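Side-chain contacts in probable 2-hydroxyhepta-2,4-diene-1,7-dioate isomerase (Thermus thermophilus, PDB 2DFU), which probably catalyses the isomerisation of 2-hydroxyhepta-2,4-diene-1,7-dioate as a metal-binding member of the fumarylacetoacetate hydrolase family: residues L4-N7 and E8-G12; M217-E220 and P221-V225; P103-F106 and F107-E110. All coordinates share one frame; numbering follows the deposited sequence.

Interaction 1 (L4-N7 and E8-G12); sequences LRFN and EGRWG
Arg5 lays the aliphatic part of its side chain over one face of the Trp11 indole. The pair lies across the antiparallel N-terminal beta hairpin of strands 2-6 and 10-15. Arg5 CG sits almost on the normal of the six-membered ring of Trp11, 3.3 Å from its centroid, a close CH-pi contact. Arg5 CD follows over the same face, 3.5 Å from Trp11 CZ2. The chain then bends at chi3 (76°), and the guanidinium leaves the indole. Its cation-pi term is long and at most weak. Arg5 NH1 is bonded to the carbonyl of Pro43. Arg5 NE gives its hydrogen to a water that in turn donates to Gly9 O.

Arg5 and Trp11 are a non-hydrogen-bonded pair. Leu4 with Gly12 and Phe6 with Arg10 are the hydrogen-bonded pairs next to it. At the turn, Gly9 and Arg10 both face Phe6. This is a G1 bulge, and the positive phi of Gly9 (64°) is usual for its first residue. Glu8 is the centre of an inverse gamma turn.

Leu4, Phe6 and Arg10 share the other face of the hairpin. The Phe6 ring swings across to the second strand with a chi1 of 62°. Arg10 CB lies over one face of this ring, 3.8 Å from Phe6 CZ. The backbone N of Gly12 lies at the ring edge, and Phe6 CE1 is 3.6 Å from Trp11 O. Tyr34 meets the Phe6 ring edge-to-face.

The extended Arg10 side chain reaches back to the turn, while its NH1 makes a salt bridge with Glu21. Asn7 OD1 accepts from the backbone N of Thr40, and a water accepts from Asn7 ND2. Arg10 NE and Glu8 OE2 form a hydrogen-bonded salt bridge of 2.5 Å, in the guanidinium plane but above that of the carboxylate.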
loop_
_atom_site.group_PDB
_atom_site.type_symbol
_atom_site.label_atom_id
_atom_site.label_comp_id
_atom_site.label_asym_id
_atom_site.label_seq_id
_atom_site.Cartn_x
_atom_site.Cartn_y
_atom_site.Cartn_z
ATOM N N LEU A 4 8.702 0.640 20.840
ATOM C CA LEU A 4 8.640 -0.617 20.101
ATOM C C LEU A 4 7.270 -1.277 20.125
ATOM O O LEU A 4 6.398 -0.903 20.905
ATOM C CB LEU A 4 9.665 -1.613 20.649
ATOM C CG LEU A 4 9.417 -2.089 22.082
ATOM C CD1 LEU A 4 10.036 -3.467 22.303
ATOM C CD2 LEU A 4 9.987 -1.074 23.051
ATOM N N ARG A 5 7.087 -2.245 19.234
ATOM C CA ARG A 5 5.850 -3.025 19.159
ATOM C C ARG A 5 6.298 -4.447 19.423
ATOM O O ARG A 5 7.314 -4.876 18.888
ATOM C CB ARG A 5 5.216 -2.967 17.765
ATOM C CG ARG A 5 4.269 -1.815 17.550
ATOM C CD ARG A 5 3.642 -1.893 16.161
ATOM N NE ARG A 5 2.590 -2.901 16.069
ATOM C CZ ARG A 5 2.620 -3.964 15.269
ATOM N NH1 ARG A 5 3.657 -4.193 14.476
ATOM N NH2 ARG A 5 1.579 -4.785 15.237
ATOM N N PHE A 6 5.547 -5.180 20.232
ATOM C CA PHE A 6 5.936 -6.543 20.552
ATOM C C PHE A 6 4.749 -7.460 20.838
ATOM O O PHE A 6 3.622 -7.004 21.040
ATOM C CB PHE A 6 6.868 -6.534 21.764
ATOM C CG PHE A 6 6.233 -5.985 23.002
ATOM C CD1 PHE A 6 6.065 -4.615 23.164
ATOM C CD2 PHE A 6 5.755 -6.841 23.990
ATOM C CE1 PHE A 6 5.426 -4.102 24.289
ATOM C CE2 PHE A 6 5.113 -6.341 25.119
ATOM C CZ PHE A 6 4.947 -4.964 25.269
ATOM N N ASN A 7 5.025 -8.760 20.852
ATOM C CA ASN A 7 4.016 -9.779 21.116
ATOM C C ASN A 7 2.743 -9.583 20.299
ATOM O O ASN A 7 2.812 -9.464 19.084
ATOM C CB ASN A 7 3.710 -9.822 22.616
ATOM C CG ASN A 7 4.893 -10.330 23.433
ATOM O OD1 ASN A 7 5.921 -10.726 22.876
ATOM N ND2 ASN A 7 4.751 -10.324 24.756
ATOM N N GLU A 8 1.581 -9.542 20.937
ATOM C CA GLU A 8 0.354 -9.373 20.159
ATOM C C GLU A 8 0.039 -7.920 19.805
ATOM O O GLU A 8 -0.995 -7.381 20.206
ATOM C CB GLU A 8 -0.847 -10.006 20.880
ATOM C CG GLU A 8 -1.006 -9.615 22.341
ATOM C CD GLU A 8 -0.088 -10.404 23.268
ATOM O OE1 GLU A 8 -0.186 -11.651 23.293
ATOM O OE2 GLU A 8 0.728 -9.782 23.974
ATOM N N GLY A 9 0.934 -7.296 19.045
ATOM C CA GLY A 9 0.732 -5.918 18.633
ATOM C C GLY A 9 0.701 -4.907 19.769
ATOM O O GLY A 9 0.063 -3.860 19.655
ATOM N N ARG A 10 1.383 -5.210 20.866
ATOM C CA ARG A 10 1.419 -4.298 22.000
ATOM C C ARG A 10 2.478 -3.232 21.754
ATOM O O ARG A 10 3.407 -3.445 20.980
ATOM C CB ARG A 10 1.749 -5.054 23.289
ATOM C CG ARG A 10 0.651 -6.007 23.760
ATOM C CD ARG A 10 1.099 -6.803 24.986
ATOM N NE ARG A 10 0.095 -7.778 25.411
ATOM C CZ ARG A 10 -0.818 -7.567 26.357
ATOM N NH1 ARG A 10 -0.864 -6.410 26.999
ATOM N NH2 ARG A 10 -1.694 -8.520 26.654
ATOM N N TRP A 11 2.318 -2.080 22.398
ATOM C CA TRP A 11 3.280 -0.997 22.279
ATOM C C TRP A 11 3.996 -0.830 23.614
ATOM O O TRP A 11 3.454 -1.160 24.667
ATOM C CB TRP A 11 2.595 0.328 21.920
ATOM C CG TRP A 11 2.117 0.431 20.500
ATOM C CD1 TRP A 11 0.858 0.160 20.033
ATOM C CD2 TRP A 11 2.879 0.875 19.370
ATOM N NE1 TRP A 11 0.792 0.418 18.679
ATOM C CE2 TRP A 11 2.017 0.857 18.250
ATOM C CE3 TRP A 11 4.206 1.289 19.194
ATOM C CZ2 TRP A 11 2.440 1.242 16.973
ATOM C CZ3 TRP A 11 4.628 1.671 17.925
ATOM C CH2 TRP A 11 3.748 1.646 16.830
ATOM N N GLY A 12 5.216 -0.315 23.562
ATOM C CA GLY A 12 5.964 -0.109 24.784
ATOM C C GLY A 12 7.170 0.779 24.576
ATOM O O GLY A 12 7.510 1.139 23.445
HETATM O O HOH W 1 -0.244 -2.771 16.993
HETATM O O HOH W 2 1.980 -10.093 26.052
#

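Interaction 2 (M217-E220 and P221-V225); sequences MTLE and PLDVV
Thr218 OG1 bonds to Asp165 of the second subunit, just before the chain bends back on itself. Leu219 comes next and brings the end of its side chain to the strand that follows. Leu219 CD2 is 4.2 Å from Val225 CG2, and the two side chains cross at about a right angle. Leu219 CD2 also lies 4.0 Å from Asp223 OD2. Leu210 of helix 206-214 touches both Leu219 and Val225, so this apolar pair packs against that helix.

The Glu220 side chain runs alongside the Pro221 ring, with Glu220 OE1 3.5 Å from Pro221 CD. The same OE1 forms a salt bridge to Arg124 NH2. Glu220 meets Asp223 through its backbone. The N-H of Glu220 donates to Asp223 OD2 at 2.7 Å, with an angle of 160° at the hydrogen. The donor stands well above the carboxylate plane. In return, Asp223 N donates to Glu220 O at 3.0 Å. This second bond closes a type II beta turn from Glu220 to Asp223, with Pro221 and Leu222 at its two central positions. Leu222 has a positive phi (74°), as the third position of this turn requires. The turn leads the chain from the loop after helix 206-214 into strand 224-226.

A chi1 of -88° turns the Asp223 carboxylate back toward Glu220 N. Bonds from three sources then fix it there. Besides Glu220 N, OD2 takes a salt bridge from Lys49, and OD1 bonds to Thr48 OG1. Both carboxylate oxygens are therefore engaged, and the nearby lysine would be expected to stabilise the negative charge. Lys49 NZ also donates to Thr218 O, so one ammonium group joins both arms of the bend.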
loop_
_atom_site.group_PDB
_atom_site.type_symbol
_atom_site.label_atom_id
_atom_site.label_comp_id
_atom_site.label_asym_id
_atom_site.label_seq_id
_atom_site.Cartn_x
_atom_site.Cartn_y
_atom_site.Cartn_z
ATOM N N MET A 217 -0.070 13.000 -2.013
ATOM C CA MET A 217 -0.439 11.792 -1.282
ATOM C C MET A 217 -0.470 12.043 0.219
ATOM O O MET A 217 0.547 12.396 0.816
ATOM C CB MET A 217 0.565 10.676 -1.615
ATOM C CG MET A 217 0.531 9.461 -0.696
ATOM S SD MET A 217 1.755 8.207 -1.186
ATOM C CE MET A 217 0.838 7.327 -2.466
ATOM N N THR A 218 -1.636 11.869 0.831
ATOM C CA THR A 218 -1.753 12.077 2.269
ATOM C C THR A 218 -1.092 10.928 3.022
ATOM O O THR A 218 -1.378 9.755 2.768
ATOM C CB THR A 218 -3.228 12.176 2.712
ATOM O OG1 THR A 218 -3.803 13.373 2.177
ATOM C CG2 THR A 218 -3.336 12.223 4.225
ATOM N N LEU A 219 -0.183 11.270 3.927
ATOM C CA LEU A 219 0.506 10.270 4.728
ATOM C C LEU A 219 -0.283 10.116 6.014
ATOM O O LEU A 219 -0.594 11.109 6.674
ATOM C CB LEU A 219 1.935 10.724 5.026
ATOM C CG LEU A 219 2.893 10.569 3.847
ATOM C CD1 LEU A 219 4.197 11.299 4.137
ATOM C CD2 LEU A 219 3.139 9.083 3.594
ATOM N N GLU A 220 -0.620 8.873 6.353
ATOM C CA GLU A 220 -1.397 8.578 7.553
ATOM C C GLU A 220 -0.520 8.282 8.757
ATOM O O GLU A 220 0.657 7.952 8.613
ATOM C CB GLU A 220 -2.301 7.365 7.315
ATOM C CG GLU A 220 -3.426 7.579 6.320
ATOM C CD GLU A 220 -4.443 8.598 6.806
ATOM O OE1 GLU A 220 -4.937 8.451 7.944
ATOM O OE2 GLU A 220 -4.748 9.543 6.052
ATOM N N PRO A 221 -1.086 8.403 9.969
ATOM C CA PRO A 221 -0.292 8.119 11.163
ATOM C C PRO A 221 0.208 6.680 11.059
ATOM O O PRO A 221 -0.536 5.786 10.643
ATOM C CB PRO A 221 -1.299 8.299 12.294
ATOM C CG PRO A 221 -2.195 9.373 11.769
ATOM C CD PRO A 221 -2.413 8.930 10.336
ATOM N N LEU A 222 1.474 6.486 11.424
ATOM C CA LEU A 222 2.149 5.193 11.397
ATOM C C LEU A 222 2.544 4.678 10.005
ATOM O O LEU A 222 3.003 3.544 9.867
ATOM C CB LEU A 222 1.329 4.148 12.168
ATOM C CG LEU A 222 1.044 4.578 13.621
ATOM C CD1 LEU A 222 0.317 3.467 14.371
ATOM C CD2 LEU A 222 2.346 4.918 14.329
ATOM N N ASP A 223 2.374 5.503 8.970
ATOM C CA ASP A 223 2.822 5.103 7.634
ATOM C C ASP A 223 4.346 5.127 7.724
ATOM O O ASP A 223 4.909 5.835 8.559
ATOM C CB ASP A 223 2.383 6.099 6.557
ATOM C CG ASP A 223 1.008 5.796 6.002
ATOM O OD1 ASP A 223 0.468 4.710 6.290
ATOM O OD2 ASP A 223 0.475 6.642 5.257
ATOM N N VAL A 224 5.008 4.366 6.863
ATOM C CA VAL A 224 6.462 4.306 6.866
ATOM C C VAL A 224 7.020 4.906 5.574
ATOM O O VAL A 224 6.462 4.710 4.490
ATOM C CB VAL A 224 6.948 2.829 7.016
ATOM C CG1 VAL A 224 8.443 2.735 6.811
ATOM C CG2 VAL A 224 6.577 2.302 8.397
ATOM N N VAL A 225 8.106 5.657 5.692
ATOM C CA VAL A 225 8.736 6.262 4.520
ATOM C C VAL A 225 10.213 5.907 4.557
ATOM O O VAL A 225 10.867 6.113 5.584
ATOM C CB VAL A 225 8.584 7.809 4.532
ATOM C CG1 VAL A 225 9.317 8.419 3.348
ATOM C CG2 VAL A 225 7.101 8.196 4.493
#

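Interaction 3 (P103-F106 and F107-E110); sequences PYPF and FTEE
Apolar packing carries the middle of this contact. Pro105 CB lies over one face of the Phe107 ring, 3.8 Å from the centroid and offset toward the rim, a CH-pi contact. The ring atom nearest to Pro105 CB is Phe107 CE2, at 3.4 Å. A chi1 of 68° folds the Phe107 ring back over Pro105. Thr108 CG2 lies 3.9 Å from Pro105 CB and 4.0 Å from Tyr104 CE1. Phe107 also packs on Phe216 of the second subunit.

The polar contacts lie at the Tyr104 end. Thr108 O is at the edge of the tyrosine ring, in its plane, 3.5 Å from Tyr104 CE1. The phenol reaches past it to the backbone of Glu109 and bonds to Leu111 N. Thr108 OG1 accepts from Glu110 N at 3.0 Å, which makes an ST turn, and it also bonds to Asp150 OD1.

The loop leads from strand 102-104 to strand 111-121. Lys259 NZ bonds to Pro105 O, and more weakly to Thr108 O. Pro105 O and Thr108 O are both acceptors and only 3.4 Å apart, so the shared lysine could ease their closeness.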
loop_
_atom_site.group_PDB
_atom_site.type_symbol
_atom_site.label_atom_id
_atom_site.label_comp_id
_atom_site.label_asym_id
_atom_site.label_seq_id
_atom_site.Cartn_x
_atom_site.Cartn_y
_atom_site.Cartn_z
ATOM N N PRO A 103 12.792 -15.119 2.701
ATOM C CA PRO A 103 13.032 -16.236 1.785
ATOM C C PRO A 103 13.651 -15.763 0.473
ATOM O O PRO A 103 13.211 -14.766 -0.085
ATOM C CB PRO A 103 11.631 -16.809 1.562
ATOM C CG PRO A 103 10.890 -16.425 2.804
ATOM C CD PRO A 103 11.364 -15.016 3.041
ATOM N N TYR A 104 14.679 -16.455 -0.011
ATOM C CA TYR A 104 15.260 -16.073 -1.291
ATOM C C TYR A 104 14.218 -16.609 -2.276
ATOM O O TYR A 104 14.069 -17.820 -2.429
ATOM C CB TYR A 104 16.613 -16.751 -1.508
ATOM C CG TYR A 104 17.385 -16.125 -2.643
ATOM C CD1 TYR A 104 16.876 -16.128 -3.938
ATOM C CD2 TYR A 104 18.597 -15.474 -2.411
ATOM C CE1 TYR A 104 17.547 -15.495 -4.976
ATOM C CE2 TYR A 104 19.278 -14.835 -3.441
ATOM C CZ TYR A 104 18.746 -14.848 -4.720
ATOM O OH TYR A 104 19.394 -14.194 -5.738
ATOM N N PRO A 105 13.483 -15.710 -2.949
ATOM C CA PRO A 105 12.432 -16.056 -3.909
ATOM C C PRO A 105 12.801 -16.933 -5.091
ATOM O O PRO A 105 13.943 -16.961 -5.543
ATOM C CB PRO A 105 11.912 -14.692 -4.362
ATOM C CG PRO A 105 12.282 -13.783 -3.239
ATOM C CD PRO A 105 13.661 -14.253 -2.901
ATOM N N PHE A 106 11.796 -17.639 -5.594
ATOM C CA PHE A 106 11.967 -18.515 -6.735
ATOM C C PHE A 106 12.024 -17.707 -8.019
ATOM O O PHE A 106 12.730 -18.080 -8.951
ATOM C CB PHE A 106 10.805 -19.508 -6.817
ATOM C CG PHE A 106 10.804 -20.333 -8.074
ATOM C CD1 PHE A 106 11.844 -21.220 -8.342
ATOM C CD2 PHE A 106 9.778 -20.201 -9.007
ATOM C CE1 PHE A 106 11.863 -21.964 -9.524
ATOM C CE2 PHE A 106 9.788 -20.940 -10.191
ATOM C CZ PHE A 106 10.833 -21.821 -10.451
ATOM N N PHE A 107 11.291 -16.592 -8.054
ATOM C CA PHE A 107 11.214 -15.743 -9.246
ATOM C C PHE A 107 12.423 -14.867 -9.566
ATOM O O PHE A 107 12.447 -14.187 -10.596
ATOM C CB PHE A 107 9.955 -14.862 -9.178
ATOM C CG PHE A 107 9.990 -13.812 -8.088
ATOM C CD1 PHE A 107 10.706 -12.626 -8.263
ATOM C CD2 PHE A 107 9.311 -14.013 -6.887
ATOM C CE1 PHE A 107 10.745 -11.653 -7.255
ATOM C CE2 PHE A 107 9.345 -13.050 -5.877
ATOM C CZ PHE A 107 10.065 -11.867 -6.063
ATOM N N THR A 108 13.429 -14.873 -8.703
ATOM C CA THR A 108 14.601 -14.045 -8.949
ATOM C C THR A 108 15.906 -14.781 -8.704
ATOM O O THR A 108 15.941 -15.826 -8.060
ATOM C CB THR A 108 14.594 -12.781 -8.053
ATOM O OG1 THR A 108 15.670 -11.909 -8.430
ATOM C CG2 THR A 108 14.764 -13.167 -6.586
ATOM N N GLU A 109 16.980 -14.221 -9.236
ATOM C CA GLU A 109 18.307 -14.774 -9.047
ATOM C C GLU A 109 19.236 -13.586 -8.869
ATOM O O GLU A 109 20.452 -13.696 -9.015
ATOM C CB GLU A 109 18.711 -15.618 -10.259
ATOM C CG GLU A 109 17.848 -16.861 -10.411
ATOM C CD GLU A 109 18.340 -17.795 -11.496
ATOM O OE1 GLU A 109 18.326 -17.392 -12.681
ATOM O OE2 GLU A 109 18.743 -18.934 -11.163
ATOM N N GLU A 110 18.637 -12.446 -8.532
ATOM C CA GLU A 110 19.383 -11.209 -8.345
ATOM C C GLU A 110 18.848 -10.425 -7.145
ATOM O O GLU A 110 18.397 -9.287 -7.282
ATOM C CB GLU A 110 19.277 -10.362 -9.614
ATOM C CG GLU A 110 20.487 -9.499 -9.884
ATOM C CD GLU A 110 21.743 -10.322 -10.087
ATOM O OE1 GLU A 110 21.783 -11.117 -11.053
ATOM O OE2 GLU A 110 22.687 -10.177 -9.278
#

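Overall arrangement
From the N terminus, interaction 1 comes first and closes the hairpin of strands 2-6 and 10-15 within the Rv2993c-like N-terminal range. Interaction 3 follows, at the loop between strands 102-104 and 111-121. Interaction 2 comes last, at the turn from the loop after helix 206-214 into strand 224-226. The three are in series; none nests within or crosses another. Interactions 1 and 2 touch where Trp11 CZ2 packs on Leu222 CD1 at 4.0 Å, joining the hairpin to the FAA hydrolase part. Interaction 3 stands apart, its nearest atoms about 18 Å from either. Interactions 2 and 3 both reach the second subunit.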